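Local coordinates for putative cell filamentation protein (Bartonella quintana, PDB 4N67) that probably acts as a Fic-domain AMP transferase that adenylylates target proteins, and binds ADP in the nucleotide pocket, at residues 79-84 with 111-116; 98-103 with 195-200; 176-181 with 209-214. The protein carries 2 engineered substitutions. All coordinates share one frame; numbering follows the deposited sequence. Where two conformers were deposited one is given.

Contact 1. Residues 79-84 with 111-116; sequences VTRDQP and SQIQRE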
loop_
_atom_site.group_PDB
_atom_site.type_symbol
_atom_site.label_atom_id
_atom_site.label_comp_id
_atom_site.label_asym_id
_atom_site.label_seq_id
_atom_site.Cartn_x
_atom_site.Cartn_y
_atom_site.Cartn_z
ATOM N N VAL A 79 8.798 -8.037 -0.511
ATOM C CA VAL A 79 9.405 -8.403 0.783
ATOM C C VAL A 79 9.164 -7.259 1.766
ATOM O O VAL A 79 9.446 -6.090 1.458
ATOM C CB VAL A 79 10.917 -8.677 0.628
ATOM C CG1 VAL A 79 11.515 -9.144 1.956
ATOM C CG2 VAL A 79 11.172 -9.688 -0.465
ATOM N N THR A 80 8.669 -7.598 2.951
ATOM C CA THR A 80 8.390 -6.572 3.955
ATOM C C THR A 80 9.676 -6.173 4.681
ATOM O O THR A 80 10.631 -6.941 4.751
ATOM C CB THR A 80 7.268 -7.006 4.924
ATOM O OG1 THR A 80 7.580 -8.281 5.488
ATOM C CG2 THR A 80 5.927 -7.047 4.215
ATOM N N ARG A 81 9.683 -4.971 5.228
ATOM C CA ARG A 81 10.899 -4.327 5.715
ATOM C C ARG A 81 11.369 -4.800 7.074
ATOM O O ARG A 81 12.463 -4.426 7.498
ATOM C CB ARG A 81 10.731 -2.798 5.701
ATOM C CG ARG A 81 9.645 -2.275 6.640
ATOM C CD ARG A 81 9.465 -0.760 6.586
ATOM N NE ARG A 81 8.212 -0.409 7.249
ATOM C CZ ARG A 81 8.029 -0.341 8.562
ATOM N NH1 ARG A 81 6.824 -0.110 9.023
ATOM N NH2 ARG A 81 9.064 -0.417 9.402
ATOM N N ASP A 82 10.566 -5.639 7.710
ATOM C CA ASP A 82 10.963 -6.295 8.941
ATOM C C ASP A 82 11.904 -7.452 8.648
ATOM O O ASP A 82 12.649 -7.867 9.542
ATOM C CB ASP A 82 9.741 -6.774 9.725
ATOM C CG ASP A 82 8.844 -7.701 8.937
ATOM O OD1 ASP A 82 8.605 -7.494 7.712
ATOM O OD2 ASP A 82 8.325 -8.638 9.529
ATOM N N GLN A 83 11.860 -7.969 7.423
ATOM C CA GLN A 83 12.553 -9.206 7.039
ATOM C C GLN A 83 13.895 -8.868 6.425
ATOM O O GLN A 83 13.965 -8.008 5.563
ATOM C CB GLN A 83 11.707 -9.991 6.042
ATOM C CG GLN A 83 10.394 -10.466 6.654
ATOM C CD GLN A 83 9.590 -11.350 5.721
ATOM O OE1 GLN A 83 10.087 -11.813 4.693
ATOM N NE2 GLN A 83 8.342 -11.599 6.083
ATOM N N PRO A 84 14.959 -9.553 6.840
ATOM C CA PRO A 84 16.244 -9.311 6.173
ATOM C C PRO A 84 16.156 -9.721 4.717
ATOM O O PRO A 84 15.528 -10.750 4.394
ATOM C CB PRO A 84 17.211 -10.218 6.928
ATOM C CG PRO A 84 16.555 -10.471 8.242
ATOM C CD PRO A 84 15.100 -10.538 7.922
ATOM N N SER A 111 8.174 -6.579 14.278
ATOM C CA SER A 111 7.093 -7.594 14.236
ATOM C C SER A 111 5.649 -7.048 14.374
ATOM O O SER A 111 4.660 -7.766 14.113
ATOM C CB SER A 111 7.362 -8.691 15.247
ATOM O OG SER A 111 7.199 -8.218 16.570
ATOM N N GLN A 112 5.492 -5.770 14.759
ATOM C CA GLN A 112 4.182 -5.137 14.679
ATOM C C GLN A 112 3.624 -5.204 13.255
ATOM O O GLN A 112 2.411 -5.200 13.060
ATOM C CB GLN A 112 4.249 -3.674 15.088
ATOM C CG GLN A 112 4.504 -3.530 16.561
ATOM C CD GLN A 112 4.642 -2.095 17.004
ATOM O OE1 GLN A 112 4.692 -1.169 16.187
ATOM N NE2 GLN A 112 4.711 -1.897 18.326
ATOM N N ILE A 113 4.507 -5.204 12.266
ATOM C CA ILE A 113 4.067 -5.206 10.865
ATOM C C ILE A 113 3.286 -6.485 10.637
ATOM O O ILE A 113 2.184 -6.439 10.135
ATOM C CB ILE A 113 5.246 -5.118 9.882
ATOM C CG1 ILE A 113 5.970 -3.761 10.014
ATOM C CG2 ILE A 113 4.779 -5.360 8.454
ATOM C CD1 ILE A 113 7.253 -3.689 9.192
ATOM N N GLN A 114 3.866 -7.617 11.006
ATOM C CA GLN A 114 3.172 -8.907 10.794
ATOM C C GLN A 114 1.904 -9.018 11.633
ATOM O O GLN A 114 0.862 -9.506 11.145
ATOM C CB GLN A 114 4.093 -10.076 11.130
ATOM C CG GLN A 114 5.337 -10.203 10.255
ATOM C CD GLN A 114 5.068 -10.092 8.765
ATOM O OE1 GLN A 114 4.098 -10.656 8.223
ATOM N NE2 GLN A 114 5.933 -9.366 8.085
ATOM N N ARG A 115 1.983 -8.566 12.880
ATOM C CA ARG A 115 0.843 -8.639 13.792
ATOM C C ARG A 115 -0.323 -7.793 13.286
ATOM O O ARG A 115 -1.480 -8.220 13.332
ATOM C CB ARG A 115 1.240 -8.222 15.236
ATOM C CG ARG A 115 1.975 -9.289 16.037
ATOM C CD ARG A 115 2.352 -8.824 17.457
ATOM N NE ARG A 115 3.750 -8.379 17.478
ATOM C CZ ARG A 115 4.214 -7.213 17.926
ATOM N NH1 ARG A 115 5.511 -6.959 17.827
ATOM N NH2 ARG A 115 3.418 -6.305 18.459
ATOM N N GLU A 116 -0.021 -6.587 12.803
ATOM C CA GLU A 116 -1.069 -5.741 12.258
ATOM C C GLU A 116 -1.674 -6.294 10.974
ATOM O O GLU A 116 -2.867 -6.172 10.773
ATOM C CB GLU A 116 -0.575 -4.310 12.061
ATOM C CG GLU A 116 -0.290 -3.630 13.400
ATOM C CD GLU A 116 0.282 -2.234 13.297
ATOM O OE1 GLU A 116 0.048 -1.564 12.274
ATOM O OE2 GLU A 116 0.935 -1.786 14.279
#

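Contact 2. Residues 98-103 with 195-200; sequences MRPKGY and AMQHNN. With ADP (adenosine-5'-diphosphate), chain B.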
loop_
_atom_site.group_PDB
_atom_site.type_symbol
_atom_site.label_atom_id
_atom_site.label_comp_id
_atom_site.label_asym_id
_atom_site.label_seq_id
_atom_site.Cartn_x
_atom_site.Cartn_y
_atom_site.Cartn_z
ATOM N N MET A 98 10.331 2.876 10.913
ATOM C CA MET A 98 10.189 4.022 9.996
ATOM C C MET A 98 9.204 5.016 10.601
ATOM O O MET A 98 8.209 4.625 11.185
ATOM C CB MET A 98 9.693 3.604 8.596
ATOM C CG MET A 98 10.641 2.696 7.819
ATOM S SD MET A 98 10.230 2.569 6.056
ATOM C CE MET A 98 11.030 4.022 5.421
ATOM N N ARG A 99 9.508 6.306 10.471
ATOM C CA ARG A 99 8.663 7.404 10.989
ATOM C C ARG A 99 8.588 8.462 9.897
ATOM O O ARG A 99 9.636 8.851 9.371
ATOM C CB ARG A 99 9.287 8.017 12.246
ATOM C CG ARG A 99 8.468 9.120 12.915
ATOM C CD ARG A 99 9.084 9.569 14.242
ATOM N NE ARG A 99 10.218 10.478 14.052
ATOM C CZ ARG A 99 10.916 11.054 15.041
ATOM N NH1 ARG A 99 10.621 10.823 16.321
ATOM N NH2 ARG A 99 11.918 11.879 14.753
ATOM N N PRO A 100 7.377 8.943 9.550
ATOM C CA PRO A 100 7.352 9.968 8.494
ATOM C C PRO A 100 8.058 11.231 8.951
ATOM O O PRO A 100 7.943 11.623 10.110
ATOM C CB PRO A 100 5.861 10.229 8.245
ATOM C CG PRO A 100 5.087 9.363 9.167
ATOM C CD PRO A 100 6.032 8.481 9.934
ATOM N N LYS A 101 8.814 11.831 8.040
ATOM C CA LYS A 101 9.502 13.111 8.298
ATOM C C LYS A 101 8.590 14.186 8.857
ATOM O O LYS A 101 7.469 14.367 8.396
ATOM C CB LYS A 101 10.106 13.608 6.999
ATOM C CG LYS A 101 11.311 12.815 6.551
ATOM C CD LYS A 101 11.949 13.452 5.327
ATOM C CE LYS A 101 13.301 12.850 4.998
ATOM N NZ LYS A 101 13.226 11.370 4.903
ATOM N N GLY A 102 9.073 14.922 9.862
ATOM C CA GLY A 102 8.333 16.006 10.438
ATOM C C GLY A 102 7.310 15.607 11.438
ATOM O O GLY A 102 6.669 16.449 12.037
ATOM N N TYR A 103 7.124 14.297 11.631
ATOM C CA TYR A 103 6.046 13.844 12.457
ATOM C C TYR A 103 6.497 12.987 13.615
ATOM O O TYR A 103 7.532 12.333 13.536
ATOM C CB TYR A 103 5.038 13.084 11.576
ATOM C CG TYR A 103 4.130 14.031 10.822
ATOM C CD1 TYR A 103 3.146 14.734 11.487
ATOM C CD2 TYR A 103 4.305 14.248 9.474
ATOM C CE1 TYR A 103 2.320 15.608 10.817
ATOM C CE2 TYR A 103 3.474 15.133 8.786
ATOM C CZ TYR A 103 2.499 15.776 9.450
ATOM O OH TYR A 103 1.663 16.650 8.786
ATOM N N ALA A 195 -5.504 10.832 10.076
ATOM C CA ALA A 195 -5.827 9.593 10.756
ATOM C C ALA A 195 -4.700 9.136 11.680
ATOM O O ALA A 195 -4.935 8.807 12.829
ATOM C CB ALA A 195 -6.181 8.492 9.752
ATOM N N MET A 196 -3.480 9.130 11.183
ATOM C CA MET A 196 -2.391 8.517 11.944
ATOM C C MET A 196 -1.695 9.453 12.943
ATOM O O MET A 196 -1.273 9.019 14.023
ATOM C CB MET A 196 -1.346 7.946 11.014
ATOM C CG MET A 196 -0.441 6.959 11.731
ATOM S SD MET A 196 0.690 6.062 10.679
ATOM C CE MET A 196 2.267 6.767 11.158
ATOM N N GLN A 197 -1.565 10.714 12.568
ATOM C CA GLN A 197 -0.844 11.699 13.392
ATOM C C GLN A 197 -1.784 12.390 14.361
ATOM O O GLN A 197 -1.371 12.764 15.473
ATOM C CB GLN A 197 -0.169 12.732 12.494
ATOM C CG GLN A 197 0.858 12.177 11.546
ATOM C CD GLN A 197 1.986 11.444 12.264
ATOM O OE1 GLN A 197 2.393 11.820 13.360
ATOM N NE2 GLN A 197 2.507 10.399 11.626
ATOM N N HIS A 198 -3.051 12.557 13.962
ATOM C CA HIS A 198 -4.003 13.381 14.737
ATOM C C HIS A 198 -5.253 12.660 15.212
ATOM O O HIS A 198 -6.156 13.292 15.783
ATOM C CB HIS A 198 -4.380 14.626 13.937
ATOM C CG HIS A 198 -3.199 15.406 13.467
ATOM N ND1 HIS A 198 -2.124 15.692 14.282
ATOM C CD2 HIS A 198 -2.916 15.963 12.268
ATOM C CE1 HIS A 198 -1.231 16.394 13.605
ATOM N NE2 HIS A 198 -1.690 16.575 12.380
ATOM N N ASN A 199 -5.289 11.340 15.026
ATOM C CA ASN A 199 -6.374 10.502 15.537
ATOM C C ASN A 199 -7.718 11.014 15.039
ATOM O O ASN A 199 -8.688 11.098 15.800
ATOM C CB ASN A 199 -6.345 10.478 17.070
ATOM C CG ASN A 199 -7.219 9.383 17.653
ATOM O OD1 ASN A 199 -7.283 8.272 17.121
ATOM N ND2 ASN A 199 -7.903 9.692 18.751
ATOM N N ASN A 200 -7.745 11.412 13.772
ATOM C CA ASN A 200 -8.943 11.961 13.162
ATOM C C ASN A 200 -9.304 11.141 11.930
ATOM O O ASN A 200 -8.735 11.359 10.859
ATOM C CB ASN A 200 -8.743 13.416 12.765
ATOM C CG ASN A 200 -9.950 13.982 12.054
ATOM O OD1 ASN A 200 -11.045 13.410 12.111
ATOM N ND2 ASN A 200 -9.757 15.089 11.362
HETATM P PB ADP B . 6.298 5.181 0.315
HETATM O O1B ADP B . 7.444 5.732 1.180
HETATM O O2B ADP B . 5.781 3.910 0.895
HETATM O O3B ADP B . 6.645 5.040 -1.169
HETATM P PA ADP B . 3.828 6.755 0.047
HETATM O O1A ADP B . 3.755 8.157 -0.578
HETATM O O2A ADP B . 3.440 5.600 -0.847
HETATM O O3A ADP B . 5.362 6.466 0.556
HETATM O "O5'" ADP B . 2.991 6.799 1.395
HETATM C "C5'" ADP B . 2.518 5.605 2.029
HETATM C "C4'" ADP B . 1.216 5.940 2.749
HETATM O "O4'" ADP B . 1.505 6.745 3.911
HETATM C "C3'" ADP B . 0.231 6.713 1.878
HETATM O "O3'" ADP B . -1.100 6.178 2.023
HETATM C "C2'" ADP B . 0.314 8.125 2.427
HETATM O "O2'" ADP B . -0.877 8.905 2.251
HETATM C "C1'" ADP B . 0.605 7.872 3.878
HETATM N N9 ADP B . 1.239 8.998 4.595
HETATM C C8 ADP B . 1.940 10.037 4.100
HETATM N N7 ADP B . 2.353 10.801 5.139
HETATM C C5 ADP B . 1.927 10.262 6.288
HETATM C C6 ADP B . 2.007 10.565 7.723
HETATM N N6 ADP B . 2.701 11.680 8.101
HETATM N N1 ADP B . 1.432 9.744 8.616
HETATM C C2 ADP B . 0.764 8.635 8.191
HETATM N N3 ADP B . 0.648 8.314 6.883
HETATM C C4 ADP B . 1.192 9.053 5.918
HETATM O O HOH W 1 -0.159 17.966 10.322
#

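Contact 3. Residues 176-181 with 209-214; sequences YKIDFS and EDITHP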
loop_
_atom_site.group_PDB
_atom_site.type_symbol
_atom_site.label_atom_id
_atom_site.label_comp_id
_atom_site.label_asym_id
_atom_site.label_seq_id
_atom_site.Cartn_x
_atom_site.Cartn_y
_atom_site.Cartn_z
ATOM N N TYR A 176 -18.005 -2.597 -5.443
ATOM C CA TYR A 176 -17.786 -1.136 -5.484
ATOM C C TYR A 176 -16.546 -0.776 -6.289
ATOM O O TYR A 176 -15.499 -1.449 -6.186
ATOM C CB TYR A 176 -17.633 -0.613 -4.066
ATOM C CG TYR A 176 -18.917 -0.602 -3.277
ATOM C CD1 TYR A 176 -19.828 0.419 -3.455
ATOM C CD2 TYR A 176 -19.254 -1.631 -2.365
ATOM C CE1 TYR A 176 -21.021 0.460 -2.771
ATOM C CE2 TYR A 176 -20.453 -1.590 -1.679
ATOM C CZ TYR A 176 -21.338 -0.545 -1.878
ATOM O OH TYR A 176 -22.569 -0.476 -1.215
ATOM N N LYS A 177 -16.646 0.285 -7.090
ATOM C CA LYS A 177 -15.519 0.812 -7.822
ATOM C C LYS A 177 -14.896 1.903 -6.965
ATOM O O LYS A 177 -15.559 2.861 -6.636
ATOM C CB LYS A 177 -15.934 1.414 -9.175
ATOM C CG LYS A 177 -14.731 1.997 -9.891
ATOM C CD LYS A 177 -14.960 2.366 -11.338
ATOM C CE LYS A 177 -13.677 2.924 -11.931
ATOM N NZ LYS A 177 -12.508 2.029 -11.765
ATOM N N ILE A 178 -13.615 1.756 -6.619
ATOM C CA ILE A 178 -12.872 2.776 -5.854
ATOM C C ILE A 178 -11.872 3.375 -6.828
ATOM O O ILE A 178 -11.039 2.647 -7.370
ATOM C CB ILE A 178 -12.140 2.167 -4.642
ATOM C CG1 ILE A 178 -13.140 1.515 -3.681
ATOM C CG2 ILE A 178 -11.288 3.226 -3.937
ATOM C CD1 ILE A 178 -12.492 0.821 -2.487
ATOM N N ASP A 179 -11.968 4.689 -7.054
ATOM C CA ASP A 179 -11.170 5.369 -8.107
ATOM C C ASP A 179 -10.340 6.499 -7.516
ATOM O O ASP A 179 -10.819 7.628 -7.330
ATOM C CB ASP A 179 -12.095 5.857 -9.230
ATOM C CG ASP A 179 -11.325 6.418 -10.433
ATOM O OD1 ASP A 179 -10.075 6.557 -10.323
ATOM O OD2 ASP A 179 -11.987 6.705 -11.448
ATOM N N PHE A 180 -9.073 6.212 -7.238
ATOM C CA PHE A 180 -8.226 7.180 -6.547
ATOM C C PHE A 180 -7.814 8.328 -7.433
ATOM O O PHE A 180 -7.368 9.340 -6.924
ATOM C CB PHE A 180 -6.977 6.516 -5.981
ATOM C CG PHE A 180 -7.258 5.637 -4.799
ATOM C CD1 PHE A 180 -7.307 6.177 -3.540
ATOM C CD2 PHE A 180 -7.414 4.266 -4.948
ATOM C CE1 PHE A 180 -7.526 5.396 -2.426
ATOM C CE2 PHE A 180 -7.648 3.463 -3.836
ATOM C CZ PHE A 180 -7.698 4.019 -2.573
ATOM N N SER A 181 -7.998 8.144 -8.737
ATOM C CA SER A 181 -7.713 9.208 -9.725
ATOM C C SER A 181 -8.640 10.403 -9.573
ATOM O O SER A 181 -8.353 11.487 -10.105
ATOM C CB SER A 181 -7.770 8.648 -11.153
ATOM O OG SER A 181 -9.071 8.528 -11.672
ATOM N N GLU A 209 -15.790 7.914 0.577
ATOM C CA GLU A 209 -17.104 8.259 0.019
ATOM C C GLU A 209 -16.992 8.932 -1.345
ATOM O O GLU A 209 -17.752 8.612 -2.282
ATOM C CB GLU A 209 -17.903 9.148 0.966
ATOM C CG GLU A 209 -18.297 8.480 2.267
ATOM C CD GLU A 209 -19.136 9.372 3.175
ATOM O OE1 GLU A 209 -19.306 10.584 2.878
ATOM O OE2 GLU A 209 -19.646 8.851 4.192
ATOM N N ASP A 210 -16.071 9.880 -1.456
ATOM C CA ASP A 210 -15.961 10.702 -2.647
ATOM C C ASP A 210 -15.459 9.984 -3.881
ATOM O O ASP A 210 -15.764 10.410 -4.993
ATOM C CB ASP A 210 -15.086 11.943 -2.381
ATOM C CG ASP A 210 -15.811 13.009 -1.572
ATOM O OD1 ASP A 210 -17.048 12.938 -1.449
ATOM O OD2 ASP A 210 -15.112 13.891 -1.043
ATOM N N ILE A 211 -14.737 8.882 -3.704
ATOM C CA ILE A 211 -14.136 8.187 -4.839
ATOM C C ILE A 211 -14.755 6.830 -5.110
ATOM O O ILE A 211 -14.256 6.111 -5.951
ATOM C CB ILE A 211 -12.614 8.013 -4.652
ATOM C CG1 ILE A 211 -12.270 7.032 -3.519
ATOM C CG2 ILE A 211 -11.966 9.374 -4.428
ATOM C CD1 ILE A 211 -10.775 6.729 -3.382
ATOM N N THR A 212 -15.848 6.493 -4.427
ATOM C CA THR A 212 -16.447 5.156 -4.548
ATOM C C THR A 212 -17.849 5.240 -5.126
ATOM O O THR A 212 -18.628 6.141 -4.786
ATOM C CB THR A 212 -16.506 4.461 -3.167
ATOM O OG1 THR A 212 -15.192 4.400 -2.610
ATOM C CG2 THR A 212 -17.043 3.041 -3.283
ATOM N N HIS A 213 -18.181 4.311 -6.018
ATOM C CA HIS A 213 -19.571 4.113 -6.415
ATOM C C HIS A 213 -19.870 2.636 -6.563
ATOM O O HIS A 213 -18.962 1.854 -6.815
ATOM C CB HIS A 213 -19.920 4.895 -7.706
ATOM C CG HIS A 213 -19.205 4.431 -8.945
ATOM N ND1 HIS A 213 -19.517 3.269 -9.621
ATOM C CD2 HIS A 213 -18.215 5.018 -9.652
ATOM C CE1 HIS A 213 -18.753 3.171 -10.693
ATOM N NE2 HIS A 213 -17.950 4.209 -10.726
ATOM N N PRO A 214 -21.141 2.245 -6.377
ATOM C CA PRO A 214 -21.469 0.849 -6.620
ATOM C C PRO A 214 -21.347 0.486 -8.098
ATOM O O PRO A 214 -21.708 1.273 -8.963
ATOM C CB PRO A 214 -22.905 0.734 -6.125
ATOM C CG PRO A 214 -23.459 2.097 -6.278
ATOM C CD PRO A 214 -22.325 3.016 -5.950
#

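Contact 1. Residues 79-84 with 111-116
Asp82 and Gln114 carry the polar half of this contact between the loop 79-84 and the first turns of helix 112-126. The Gln114 amide donates from NE2 to Asp82 OD2 (2.9 Å, N-H...O angle 163°). It arrives on the syn side of the oxygen, 22° out of the carboxylate plane, and the two flat groups are nearly parallel. A bend at chi2 (-47°) turns the amide toward the loop. Glutamine suits the place because one amide both gives N-H to Asp82 and accepts, through OE1, from Arg63. The second carboxylate oxygen is held from within the loop, where Thr80 OG1 donates to Asp82 OD1 over 2.6 Å along the syn lone pair. Thr80 and Asp82 can meet in this way because a type I turn runs from Thr80 to Gln83, closed by Gln83 N to Thr80 O at 3.1 Å. Arg63 of helix 59-70 ties the network together, since its NH2 is also bonded to Thr80 OG1.

Both segments belong to the Fic/DOC domain, and Arg81 joins them to its signature motif: NE is bonded to the carbonyl of His153, the residue that opens the HPFRKGNGR sequence, while NH1 and NH2 find the carbonyls of Ala108 and Met95. A long, charged donor suits a place ringed by backbone oxygens, which would hold the buried guanidinium in a fixed plane.

The apolar half falls to Ile113. Its CD1 sits over the centre of one guanidinium face, 3.5 Å from Arg81 CZ, and lies 4.0 Å from Asp82 CB. The CG1-CD1 arm, being uncharged, can lie against the cation without competing for its N-H groups.

Contact 2. Residues 98-103 with 195-200
Tyr103 and Gln197 meet beside the adenine of ADP, and together with Pro100 and Met196 they line part of the nucleotide pocket. Gln197 NE2 donates to ADP N1 in a nearly straight bond (3.3 Å, 173°). Pro100 lays CB and CG over one face of the base near C6 and N6, with CB 3.5 Å from ADP N6. Tyr103 instead meets the exocyclic amine close to the plane of the base, its CD2 3.3 Å from ADP N6. Met196 supplies soft, polarisable sulfur, its SD 3.6 Å from ADP C2.

Next come the contacts that position these groups. Gln197 bends at chi2 (-58°), which brings its amide obliquely against the tyrosine, with OE1 3.4 Å from Tyr103 CB and the amide plane turned 38° from the ring. NE2 gives one N-H to Val105 O and the other to ADP N1, which together fix the amide's rotation. At the far end of the ring, one water in the ring planes joins Tyr103 OH (2.7 Å) to His198 NE2 (2.9 Å). A type II turn from Pro100 to Tyr103 presents both residues, Gly102 taking the positive phi its third position requires.

Further out, Phe107 touches both Pro100 and Met196. The loop 98-103, running from strand 92-93 toward helix 112-126, faces the C-terminal end of helix 185-198, which packs through Ala195 and Met196 on helix 135-152.

Contact 3. Residues 176-181 with 209-214
Lys177 and His213 pair their backbones at the middle of a two-stranded antiparallel ribbon, strands 176-178 and 212-214, whose connection runs through helices 185-198 and 202-211. They form a hydrogen-bonded pair with two reciprocal bonds: Lys177 N donates to His213 O (2.8 Å), and His213 N donates to Lys177 O (3.1 Å). Asp179 N extends the ladder by giving its hydrogen to Ile211 O at 2.9 Å, near the junction of helix 202-211 and strand 212-214. Ile178 with Thr212 and Tyr176 with Pro214 are non-hydrogen-bonded pairs, so proline, which has no N-H, costs the ladder nothing at its place.

Asp179 OD1 accepts twice, from Ser181 N in an Asx turn and from Ser181 OG (2.6 Å), both from the same face of the carboxylate; this ties down the chain as it leaves the strand for a 3-10 turn. Thr212 OG1 is bonded to Phe208 O, one turn back in the helix, and the Thr212 carbonyl accepts from Arg135. Tyr176 OH reaches the Leu133 carbonyl, while its ring stacks on Phe138 of helix 135-152. The N-H of His213 ND1 points straight at Pro214 O (174°) but meets it from above the carbonyl plane, which would limit the turning of the imidazole.

On that solvent-facing side of the ribbon, the aliphatic part of Lys177 lies alongside the histidine, its CB making a CH-pi contact over one imidazole face. On the other side Ile178 and Thr212 point the same way, and Ile178 CG2 is 3.6 Å from Ile211 CD1. Ile211, with CG1 between its backbone N and carbonyl carbon (chi1 68°), carries CD1 over one face of Phe180, 3.5 Å above the ring plane and offset toward the rim.

Contact 2 forms part of the ADP site itself, and the other two flank it, on opposite sides of the chain's centre. The side chain of Arg81 in contact 1 lies about 8 Å from the nucleotide, as does that of Phe180 in contact 3; they are about 12 Å and 11 Å from the bound magnesium ion. Contacts 1 and 2 touch directly, Arg81 CD packing on Met98 SD in one of that residue's two conformers, so the loop bonded to the first residue of the signature motif abuts the loop that borders the adenine. Contact 3 stands apart, its nearest atoms about 13 Å from contact 2, yet helix 185-198 links them, following strand 176-178 and carrying Met196 and Gln197 near its C-terminal end.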